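Local coordinates for GCN5-related N-acetyltransferase (Kribbella flavida, PDB 4MY0), which probably transfers an acetyl group from acetyl-CoA to an amino group of its substrate, perhaps an aminoglycoside, at residues C[168-171]-C[172-176]. Sequence-based numbering, arbitrary orientation.
Sequences AARF and LELVG
R170 and E173, three residues apart on helix 168-182, form an i to i+3 salt bridge. NH1 of R170 donates to OE2 of E173 over 3.1 Å; the acceptor lies in the guanidinium plane and is met nearly along its C-O axis, with the carboxylate turned 73° from that plane. The arginine gets there with CG anti to the backbone N (chi1 177°) and a bend at the next bond (chi2 59°), which carry the guanidinium outward across E173 and over CD2 of L174. Its length also lets NH2 reach the carbonyl of E210, and two partners fix its rotation.

In van der Waals contact, CD2 of L174 sits over one guanidinium face, near its rim, 3.6 Å from NH2 of R170; the leucine's branch is long enough to support the flat cation while touching F213 and L208. Substituting an alanine for R170 would probably leave the E173 carboxylate without this cationic mate and uncover that side of L174.

Beneath run regular i to i+4 bonds, such as L174 N to R170 O (3.0 Å). The buried F171 packs against strands 205-209 and 212-219, its ring stacking with F213, while A168 is small enough to sit close to I195.

The chemistry is that of an amphipathic helix: its apolar side packs against helix 192-200 and those strands, probably within a GNAT-like fold, and charged pairing occupies its more exposed side.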
loop_
_atom_site.group_PDB
_atom_site.type_symbol
_atom_site.label_atom_id
_atom_site.label_comp_id
_atom_site.label_asym_id
_atom_site.label_seq_id
_atom_site.Cartn_x
_atom_site.Cartn_y
_atom_site.Cartn_z
ATOM N N ALA C 168 28.598 -3.075 -31.159
ATOM C CA ALA C 168 27.538 -2.137 -31.529
ATOM C C ALA C 168 27.087 -2.332 -32.974
ATOM O O ALA C 168 25.894 -2.364 -33.240
ATOM C CB ALA C 168 27.988 -0.696 -31.304
ATOM N N ALA C 169 28.035 -2.466 -33.902
ATOM C CA ALA C 169 27.683 -2.586 -35.316
ATOM C C ALA C 169 26.980 -3.913 -35.619
ATOM O O ALA C 169 26.091 -3.971 -36.471
ATOM C CB ALA C 169 28.919 -2.402 -36.214
ATOM N N ARG C 170 27.384 -4.977 -34.931
ATOM C CA ARG C 170 26.706 -6.266 -35.076
ATOM C C ARG C 170 25.255 -6.198 -34.596
ATOM O O ARG C 170 24.363 -6.798 -35.208
ATOM C CB ARG C 170 27.468 -7.368 -34.335
ATOM C CG ARG C 170 26.790 -8.728 -34.384
ATOM C CD ARG C 170 26.615 -9.195 -35.833
ATOM N NE ARG C 170 26.070 -10.548 -35.912
ATOM C CZ ARG C 170 25.714 -11.138 -37.049
ATOM N NH1 ARG C 170 25.839 -10.481 -38.197
ATOM N NH2 ARG C 170 25.232 -12.380 -37.040
ATOM N N PHE C 171 25.017 -5.467 -33.505
ATOM C CA PHE C 171 23.661 -5.300 -32.975
ATOM C C PHE C 171 22.773 -4.612 -34.009
ATOM O O PHE C 171 21.618 -5.006 -34.222
ATOM C CB PHE C 171 23.678 -4.468 -31.687
ATOM C CG PHE C 171 23.956 -5.267 -30.436
ATOM C CD1 PHE C 171 23.200 -5.065 -29.294
ATOM C CD2 PHE C 171 24.972 -6.214 -30.402
ATOM C CE1 PHE C 171 23.459 -5.797 -28.136
ATOM C CE2 PHE C 171 25.237 -6.947 -29.255
ATOM C CZ PHE C 171 24.485 -6.748 -28.125
ATOM N N LEU C 172 23.315 -3.576 -34.643
ATOM C CA LEU C 172 22.584 -2.850 -35.679
ATOM C C LEU C 172 22.256 -3.720 -36.883
ATOM O O LEU C 172 21.181 -3.585 -37.465
ATOM C CB LEU C 172 23.348 -1.598 -36.106
ATOM C CG LEU C 172 23.131 -0.482 -35.085
ATOM C CD1 LEU C 172 24.058 0.714 -35.326
ATOM C CD2 LEU C 172 21.658 -0.065 -35.099
ATOM N N GLU C 173 23.180 -4.600 -37.261
ATOM C CA GLU C 173 22.914 -5.546 -38.332
ATOM C C GLU C 173 21.761 -6.476 -37.949
ATOM O O GLU C 173 20.835 -6.682 -38.727
ATOM C CB GLU C 173 24.168 -6.375 -38.666
ATOM C CG GLU C 173 25.318 -5.586 -39.331
ATOM C CD GLU C 173 26.494 -6.478 -39.752
ATOM O OE1 GLU C 173 27.330 -6.023 -40.570
ATOM O OE2 GLU C 173 26.584 -7.635 -39.276
ATOM N N LEU C 174 21.827 -7.048 -36.752
ATOM C CA LEU C 174 20.823 -8.011 -36.329
ATOM C C LEU C 174 19.449 -7.346 -36.268
ATOM O O LEU C 174 18.458 -7.902 -36.735
ATOM C CB LEU C 174 21.189 -8.591 -34.971
ATOM C CG LEU C 174 22.412 -9.500 -35.012
ATOM C CD1 LEU C 174 22.817 -9.955 -33.622
ATOM C CD2 LEU C 174 22.188 -10.701 -35.936
ATOM N N VAL C 175 19.411 -6.144 -35.709
ATOM C CA VAL C 175 18.165 -5.392 -35.585
ATOM C C VAL C 175 17.623 -5.088 -36.980
ATOM O O VAL C 175 16.425 -5.243 -37.240
ATOM C CB VAL C 175 18.390 -4.073 -34.805
ATOM C CG1 VAL C 175 17.279 -3.082 -35.076
ATOM C CG2 VAL C 175 18.490 -4.342 -33.316
ATOM N N GLY C 176 18.520 -4.671 -37.872
ATOM C CA GLY C 176 18.151 -4.300 -39.227
ATOM C C GLY C 176 17.506 -5.457 -39.961
ATOM O O GLY C 176 16.450 -5.311 -40.576
#